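Side-chain contacts in beta sliding clamp (Streptococcus pneumoniae, PDB 2AWA), which probably forms a ring-shaped head-to-tail homodimer around DNA that tethers DNA polymerases and other proteins and makes them processive: residues 16-21 with 53-58; 20-25 with 68-73. All blocks are in the same frame, centred on the assembly; numbering follows the deposited sequence.

Interaction 1: 16-21 with 53-58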
ATOM      1  N   PHE B  16     -35.877   3.040  -3.195  1.00 62.67           N
ATOM      2  CA  PHE B  16     -35.443   2.881  -4.574  1.00 63.33           C
ATOM      3  C   PHE B  16     -34.583   1.639  -4.714  1.00 64.79           C
ATOM      4  O   PHE B  16     -34.155   1.042  -3.708  1.00 65.11           O
ATOM      5  CB  PHE B  16     -34.645   4.102  -5.037  1.00 62.66           C
ATOM      6  CG  PHE B  16     -33.334   4.273  -4.328  1.00 57.46           C
ATOM      7  CD1 PHE B  16     -32.187   3.680  -4.817  1.00 57.37           C
ATOM      8  CD2 PHE B  16     -33.254   5.016  -3.168  1.00 60.00           C
ATOM      9  CE1 PHE B  16     -30.990   3.834  -4.171  1.00 53.04           C
ATOM     10  CE2 PHE B  16     -32.046   5.167  -2.504  1.00 58.41           C
ATOM     11  CZ  PHE B  16     -30.918   4.579  -3.012  1.00 57.15           C
ATOM     12  N   SER B  17     -34.334   1.262  -5.967  1.00 65.27           N
ATOM     13  CA  SER B  17     -33.394   0.179  -6.279  1.00 65.28           C
ATOM     14  C   SER B  17     -32.478   0.628  -7.413  1.00 63.36           C
ATOM     15  O   SER B  17     -32.848   1.514  -8.193  1.00 60.30           O
ATOM     16  CB  SER B  17     -34.133  -1.101  -6.654  1.00 63.99           C
ATOM     17  OG  SER B  17     -34.896  -0.879  -7.823  1.00 63.33           O
ATOM     18  N   ILE B  18     -31.304  -0.006  -7.494  1.00 61.21           N
ATOM     19  CA  ILE B  18     -30.209   0.485  -8.310  1.00 60.73           C
ATOM     20  C   ILE B  18     -29.166  -0.584  -8.538  1.00 59.63           C
ATOM     21  O   ILE B  18     -29.057  -1.526  -7.757  1.00 61.45           O
ATOM     22  CB  ILE B  18     -29.515   1.668  -7.593  1.00 62.71           C
ATOM     23  CG1 ILE B  18     -28.582   2.425  -8.544  1.00 66.08           C
ATOM     24  CG2 ILE B  18     -28.744   1.176  -6.351  1.00 63.31           C
ATOM     25  CD1 ILE B  18     -28.293   3.815  -8.092  1.00 65.57           C
ATOM     26  N   ASN B  19     -28.376  -0.408  -9.588  1.00 58.47           N
ATOM     27  CA  ASN B  19     -27.258  -1.303  -9.906  1.00 58.43           C
ATOM     28  C   ASN B  19     -26.124  -1.071  -8.883  1.00 57.69           C
ATOM     29  O   ASN B  19     -25.651   0.039  -8.719  1.00 56.36           O
ATOM     30  CB  ASN B  19     -26.848  -1.075 -11.384  1.00 58.12           C
ATOM     31  CG  ASN B  19     -25.489  -1.651 -11.743  1.00 63.24           C
ATOM     32  OD1 ASN B  19     -24.457  -1.016 -11.524  1.00 63.95           O
ATOM     33  ND2 ASN B  19     -25.484  -2.832 -12.351  1.00 71.58           N
ATOM     34  N   LYS B  20     -25.712  -2.113  -8.166  1.00 60.46           N
ATOM     35  CA  LYS B  20     -24.724  -1.954  -7.088  1.00 60.65           C
ATOM     36  C   LYS B  20     -23.461  -1.220  -7.531  1.00 58.94           C
ATOM     37  O   LYS B  20     -23.013  -0.305  -6.839  1.00 57.73           O
ATOM     38  CB  LYS B  20     -24.346  -3.295  -6.446  1.00 61.58           C
ATOM     39  CG  LYS B  20     -23.277  -3.166  -5.305  1.00 62.75           C
ATOM     40  CD  LYS B  20     -22.722  -4.514  -4.852  1.00 64.65           C
ATOM     41  CE  LYS B  20     -21.653  -5.018  -5.797  1.00 72.73           C
ATOM     42  NZ  LYS B  20     -21.369  -6.463  -5.599  1.00 79.08           N
ATOM     43  N   ASN B  21     -22.894  -1.591  -8.676  1.00 59.18           N
ATOM     44  CA  ASN B  21     -21.640  -0.955  -9.118  1.00 61.27           C
ATOM     45  C   ASN B  21     -21.737   0.525  -9.504  1.00 62.25           C
ATOM     46  O   ASN B  21     -20.881   1.304  -9.122  1.00 65.00           O
ATOM     47  CB  ASN B  21     -20.983  -1.751 -10.231  1.00 59.79           C
ATOM     48  CG  ASN B  21     -20.471  -3.085  -9.746  1.00 69.11           C
ATOM     49  OD1 ASN B  21     -20.346  -3.322  -8.525  1.00 61.09           O
ATOM     50  ND2 ASN B  21     -20.173  -3.977 -10.689  1.00 72.14           N
ATOM     51  N   GLU B  53     -36.702  12.737 -10.288  1.00 68.87           N
ATOM     52  CA  GLU B  53     -35.757  12.718 -11.397  1.00 66.97           C
ATOM     53  C   GLU B  53     -34.595  11.758 -11.120  1.00 64.48           C
ATOM     54  O   GLU B  53     -34.014  11.203 -12.048  1.00 64.09           O
ATOM     55  CB  GLU B  53     -35.246  14.138 -11.710  1.00 67.50           C
ATOM     56  CG  GLU B  53     -36.347  15.231 -11.919  1.00 67.89           C
ATOM     57  CD  GLU B  53     -37.526  14.777 -12.776  1.00 62.68           C
ATOM     58  N   GLY B  54     -34.268  11.551  -9.847  1.00 62.00           N
ATOM     59  CA  GLY B  54     -33.148  10.698  -9.484  1.00 60.71           C
ATOM     60  C   GLY B  54     -32.633  10.877  -8.068  1.00 61.13           C
ATOM     61  O   GLY B  54     -33.268  11.505  -7.234  1.00 59.19           O
ATOM     62  N   ILE B  55     -31.459  10.303  -7.814  1.00 63.25           N
ATOM     63  CA  ILE B  55     -30.800  10.346  -6.525  1.00 63.90           C
ATOM     64  C   ILE B  55     -29.633  11.320  -6.587  1.00 64.61           C
ATOM     65  O   ILE B  55     -28.905  11.360  -7.582  1.00 65.78           O
ATOM     66  CB  ILE B  55     -30.236   8.976  -6.203  1.00 65.95           C
ATOM     67  CG1 ILE B  55     -31.363   7.992  -5.937  1.00 68.91           C
ATOM     68  CG2 ILE B  55     -29.290   9.034  -5.015  1.00 70.63           C
ATOM     69  CD1 ILE B  55     -30.869   6.552  -5.948  1.00 75.97           C
ATOM     70  N   THR B  56     -29.446  12.089  -5.516  1.00 64.61           N
ATOM     71  CA  THR B  56     -28.328  13.016  -5.394  1.00 62.70           C
ATOM     72  C   THR B  56     -27.526  12.640  -4.165  1.00 61.17           C
ATOM     73  O   THR B  56     -28.067  12.493  -3.079  1.00 56.38           O
ATOM     74  CB  THR B  56     -28.797  14.468  -5.239  1.00 63.68           C
ATOM     75  OG1 THR B  56     -29.757  14.784  -6.250  1.00 61.74           O
ATOM     76  CG2 THR B  56     -27.614  15.437  -5.369  1.00 68.62           C
ATOM     77  N   LEU B  57     -26.224  12.478  -4.356  1.00 63.63           N
ATOM     78  CA  LEU B  57     -25.297  12.184  -3.262  1.00 64.31           C
ATOM     79  C   LEU B  57     -24.509  13.427  -2.915  1.00 62.93           C
ATOM     80  O   LEU B  57     -23.757  13.932  -3.742  1.00 62.05           O
ATOM     81  CB  LEU B  57     -24.335  11.072  -3.670  1.00 64.82           C
ATOM     82  CG  LEU B  57     -25.038   9.768  -4.025  1.00 67.83           C
ATOM     83  CD1 LEU B  57     -24.049   8.801  -4.627  1.00 74.55           C
ATOM     84  CD2 LEU B  57     -25.723   9.173  -2.804  1.00 73.23           C
ATOM     85  N   ILE B  58     -24.680  13.904  -1.686  1.00 62.87           N
ATOM     86  CA  ILE B  58     -23.964  15.094  -1.217  1.00 62.91           C
ATOM     87  C   ILE B  58     -22.924  14.783  -0.136  1.00 60.70           C
ATOM     88  O   ILE B  58     -23.196  14.075   0.838  1.00 62.00           O
ATOM     89  CB  ILE B  58     -24.933  16.200  -0.759  1.00 62.10           C
ATOM     90  CG1 ILE B  58     -25.818  16.607  -1.942  1.00 62.05           C
ATOM     91  CG2 ILE B  58     -24.154  17.400  -0.241  1.00 61.65           C
ATOM     92  CD1 ILE B  58     -26.851  17.684  -1.628  1.00 63.39           C
TER

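Interaction 2: 20-25 with 68-73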
ATOM      1  N   LYS B  20     -25.712  -2.113  -8.166  1.00 60.46           N
ATOM      2  CA  LYS B  20     -24.724  -1.954  -7.088  1.00 60.65           C
ATOM      3  C   LYS B  20     -23.461  -1.220  -7.531  1.00 58.94           C
ATOM      4  O   LYS B  20     -23.013  -0.305  -6.839  1.00 57.73           O
ATOM      5  CB  LYS B  20     -24.346  -3.295  -6.446  1.00 61.58           C
ATOM      6  CG  LYS B  20     -23.277  -3.166  -5.305  1.00 62.75           C
ATOM      7  CD  LYS B  20     -22.722  -4.514  -4.852  1.00 64.65           C
ATOM      8  CE  LYS B  20     -21.653  -5.018  -5.797  1.00 72.73           C
ATOM      9  NZ  LYS B  20     -21.369  -6.463  -5.599  1.00 79.08           N
ATOM     10  N   ASN B  21     -22.894  -1.591  -8.676  1.00 59.18           N
ATOM     11  CA  ASN B  21     -21.640  -0.955  -9.118  1.00 61.27           C
ATOM     12  C   ASN B  21     -21.737   0.525  -9.504  1.00 62.25           C
ATOM     13  O   ASN B  21     -20.881   1.304  -9.122  1.00 65.00           O
ATOM     14  CB  ASN B  21     -20.983  -1.751 -10.231  1.00 59.79           C
ATOM     15  CG  ASN B  21     -20.471  -3.085  -9.746  1.00 69.11           C
ATOM     16  OD1 ASN B  21     -20.346  -3.322  -8.525  1.00 61.09           O
ATOM     17  ND2 ASN B  21     -20.173  -3.977 -10.689  1.00 72.14           N
ATOM     18  N   LEU B  22     -22.760   0.929 -10.247  1.00 63.17           N
ATOM     19  CA  LEU B  22     -22.876   2.340 -10.595  1.00 63.92           C
ATOM     20  C   LEU B  22     -23.133   3.168  -9.339  1.00 63.79           C
ATOM     21  O   LEU B  22     -22.608   4.285  -9.217  1.00 63.74           O
ATOM     22  CB  LEU B  22     -23.958   2.590 -11.640  1.00 64.59           C
ATOM     23  CG  LEU B  22     -23.873   4.004 -12.236  1.00 68.46           C
ATOM     24  CD1 LEU B  22     -24.072   3.986 -13.741  1.00 69.45           C
ATOM     25  CD2 LEU B  22     -24.862   4.950 -11.573  1.00 69.97           C
ATOM     26  N   PHE B  23     -23.906   2.606  -8.401  1.00 61.76           N
ATOM     27  CA  PHE B  23     -24.161   3.250  -7.111  1.00 59.75           C
ATOM     28  C   PHE B  23     -22.845   3.408  -6.394  1.00 61.83           C
ATOM     29  O   PHE B  23     -22.477   4.506  -5.998  1.00 62.38           O
ATOM     30  CB  PHE B  23     -25.136   2.408  -6.282  1.00 58.69           C
ATOM     31  CG  PHE B  23     -25.665   3.088  -5.027  1.00 57.73           C
ATOM     32  CD1 PHE B  23     -26.038   4.418  -5.022  1.00 66.59           C
ATOM     33  CD2 PHE B  23     -25.879   2.351  -3.872  1.00 63.95           C
ATOM     34  CE1 PHE B  23     -26.541   5.009  -3.877  1.00 65.56           C
ATOM     35  CE2 PHE B  23     -26.391   2.943  -2.733  1.00 63.26           C
ATOM     36  CZ  PHE B  23     -26.713   4.275  -2.738  1.00 58.60           C
ATOM     37  N   LEU B  24     -22.116   2.301  -6.261  1.00 64.22           N
ATOM     38  CA  LEU B  24     -20.850   2.291  -5.524  1.00 65.50           C
ATOM     39  C   LEU B  24     -19.845   3.284  -6.092  1.00 65.45           C
ATOM     40  O   LEU B  24     -19.059   3.868  -5.347  1.00 66.90           O
ATOM     41  CB  LEU B  24     -20.234   0.889  -5.520  1.00 64.65           C
ATOM     42  CG  LEU B  24     -19.062   0.668  -4.564  1.00 66.87           C
ATOM     43  CD1 LEU B  24     -19.456   0.915  -3.105  1.00 70.23           C
ATOM     44  CD2 LEU B  24     -18.536  -0.741  -4.720  1.00 67.28           C
ATOM     45  N   GLN B  25     -19.863   3.471  -7.405  1.00 63.71           N
ATOM     46  CA  GLN B  25     -18.937   4.396  -8.031  1.00 63.75           C
ATOM     47  C   GLN B  25     -19.284   5.813  -7.621  1.00 61.75           C
ATOM     48  O   GLN B  25     -18.443   6.542  -7.157  1.00 63.32           O
ATOM     49  CB  GLN B  25     -18.962   4.268  -9.554  1.00 65.03           C
ATOM     50  CG  GLN B  25     -17.835   5.045 -10.199  1.00 72.80           C
ATOM     51  CD  GLN B  25     -18.019   5.258 -11.672  1.00 81.05           C
ATOM     52  OE1 GLN B  25     -18.715   4.493 -12.344  1.00 89.83           O
ATOM     53  NE2 GLN B  25     -17.393   6.308 -12.195  1.00 89.34           N
ATOM     54  N   ASN B  68     -23.052  14.625  -6.420  1.00 64.34           N
ATOM     55  CA  ASN B  68     -23.076  13.642  -7.491  1.00 63.30           C
ATOM     56  C   ASN B  68     -24.490  13.087  -7.686  1.00 61.22           C
ATOM     57  O   ASN B  68     -25.026  12.389  -6.835  1.00 58.21           O
ATOM     58  CB  ASN B  68     -22.115  12.521  -7.133  1.00 64.50           C
ATOM     59  CG  ASN B  68     -21.718  11.701  -8.303  1.00 61.47           C
ATOM     60  OD1 ASN B  68     -22.076  11.979  -9.451  1.00 66.87           O
ATOM     61  ND2 ASN B  68     -20.960  10.669  -8.025  1.00 57.69           N
ATOM     62  N   PHE B  69     -25.066  13.403  -8.829  1.00 60.16           N
ATOM     63  CA  PHE B  69     -26.431  13.039  -9.161  1.00 59.84           C
ATOM     64  C   PHE B  69     -26.485  11.796 -10.072  1.00 59.78           C
ATOM     65  O   PHE B  69     -25.777  11.719 -11.071  1.00 59.20           O
ATOM     66  CB  PHE B  69     -27.052  14.263  -9.841  1.00 58.72           C
ATOM     67  CG  PHE B  69     -28.371  14.028 -10.464  1.00 52.98           C
ATOM     68  CD1 PHE B  69     -29.512  13.925  -9.686  1.00 59.69           C
ATOM     69  CD2 PHE B  69     -28.497  13.977 -11.845  1.00 57.46           C
ATOM     70  CE1 PHE B  69     -30.774  13.754 -10.276  1.00 59.41           C
ATOM     71  CE2 PHE B  69     -29.751  13.818 -12.441  1.00 54.81           C
ATOM     72  CZ  PHE B  69     -30.887  13.703 -11.649  1.00 54.69           C
ATOM     73  N   ILE B  70     -27.315  10.824  -9.704  1.00 60.82           N
ATOM     74  CA  ILE B  70     -27.636   9.686 -10.573  1.00 62.92           C
ATOM     75  C   ILE B  70     -29.073   9.847 -11.028  1.00 62.33           C
ATOM     76  O   ILE B  70     -29.972   9.753 -10.217  1.00 63.04           O
ATOM     77  CB  ILE B  70     -27.537   8.332  -9.814  1.00 63.51           C
ATOM     78  CG1 ILE B  70     -26.203   8.201  -9.107  1.00 61.83           C
ATOM     79  CG2 ILE B  70     -27.746   7.161 -10.772  1.00 64.65           C
ATOM     80  CD1 ILE B  70     -26.178   7.113  -8.046  1.00 64.18           C
ATOM     81  N   SER B  71     -29.305  10.092 -12.308  1.00 64.75           N
ATOM     82  CA  SER B  71     -30.685  10.254 -12.799  1.00 66.17           C
ATOM     83  C   SER B  71     -31.397   8.907 -13.025  1.00 67.74           C
ATOM     84  O   SER B  71     -30.782   7.923 -13.458  1.00 65.35           O
ATOM     85  CB  SER B  71     -30.724  11.044 -14.101  1.00 64.87           C
ATOM     86  OG  SER B  71     -30.735  10.173 -15.207  1.00 66.96           O
ATOM     87  N   GLN B  72     -32.701   8.900 -12.741  1.00 70.09           N
ATOM     88  CA  GLN B  72     -33.589   7.763 -13.015  1.00 71.72           C
ATOM     89  C   GLN B  72     -33.419   7.274 -14.452  1.00 72.65           C
ATOM     90  O   GLN B  72     -33.299   6.068 -14.683  1.00 72.14           O
ATOM     91  CB  GLN B  72     -35.052   8.174 -12.747  1.00 72.18           C
ATOM     92  CG  GLN B  72     -36.158   7.200 -13.206  1.00 72.07           C
ATOM     93  CD  GLN B  72     -37.509   7.896 -13.369  1.00 72.56           C
ATOM     94  N   LYS B  73     -33.377   8.217 -15.399  1.00 73.57           N
ATOM     95  CA  LYS B  73     -33.352   7.899 -16.831  1.00 75.03           C
ATOM     96  C   LYS B  73     -32.010   7.345 -17.335  1.00 76.41           C
ATOM     97  O   LYS B  73     -31.916   6.918 -18.487  1.00 75.96           O
ATOM     98  CB  LYS B  73     -33.766   9.124 -17.666  1.00 75.39           C
ATOM     99  CG  LYS B  73     -35.208   9.601 -17.428  1.00 74.75           C
ATOM    100  CD  LYS B  73     -35.514  10.907 -18.177  1.00 74.02           C
TER

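Interaction 1: 16-21 with 53-58
Two beta sheets face each other in the N-terminal domain where F16 and I18 of strand 15-19 meet I55 of strand 54-60. The strands belong to different antiparallel sheets and lie well apart: the nearest CA atoms, those of F16 and I55, are 9.0 Å from each other, and side chains span the gap. At the centre is a CH-pi contact. The delta methyl of I55 sits over one face of the F16 ring, with CD1 3.4 Å from the ring centroid and 17° off the ring normal. It is shifted toward the CD1-CE1 side of the ring: CD1 of I55 is 3.2 Å from CE1 of F16 but 4.0 Å from CD2. The F16 ring reaches this place with CG lodged between the backbone N and the carbonyl carbon (chi1 66°). I55 approaches at about a right angle to the phenylalanine; its CG1 is anti to the carbonyl carbon, and an extended second torsion (chi2 166°) carries CD1 out to the ring. The same methyl also meets CD1 of I18 at 4.3 Å, a looser, end-to-end aliphatic touch. All three touching residues are buried. F16 also stacks with F108 of its own sheet and touches V50 in the facing one, while L79 packs on both F16 and I55. Just past I18 the strand ends at N19, whose OD1 N-caps helix 20-31 by accepting a bond from L22 N. A strand running straight into a helix, its apolar face turned to the next sheet, is the opening of the beta-alpha-beta-beta-beta unit from which domains of this DNA-encircling family are built.

Interaction 2: 20-25 with 68-73
I70 on strand 64-71 receives L22 and F23 from the first turn of helix 20-31, a helix-on-sheet contact inside the beta-alpha-beta-beta-beta unit of the N-terminal domain. The polar bonds run along the helix or tie it to the strand at a neighbouring point. Within 20-25 the helix is held by L24 N to K20 O at 2.8 Å and Q25 N to N21 O at 2.9 Å, and N68 ND2 joins strand to helix further along by donating to A26 O. Everything that crosses between the segments is apolar, and I70 divides its two branches between the helical partners. Its gamma methyl CG2 lies 3.7 Å from CD2 of L22, where the two side chains slide past each other in opposite directions. The CB of L22 leaves the helix along the flank of the contact, but CG anti to the backbone N (chi1 -167°) swings the branched end closer to the strand. L22 is partly exposed, whereas I70 and F23 are buried; around them, A77 touches both L22 and I70, and I18 both F23 and I70. F23 starts with its CB directed away from the strand, and its ring meets I70 edge-on: CD1 of I70 lies near the ring plane, 4.1 Å from CD1 of F23.

How the interactions relate
Both contacts lie in the N-terminal domain, their centres about 5 Å apart, and rest on neighbouring strands of one sheet. Interaction 1 joins that sheet to the facing one; interaction 2 joins it to the helix that follows strand 15-19. The strands are themselves bonded, with I55 O a probable acceptor for I70 N at 2.7 Å. I18 bridges the two sites, since it also packs on F23 and I70. Each contact is apolar, but the F16 ring offers its face to a methyl in interaction 1 and the F23 ring its edge in interaction 2. Interaction 1 is wholly buried, while interaction 2 reaches toward the surface at L22.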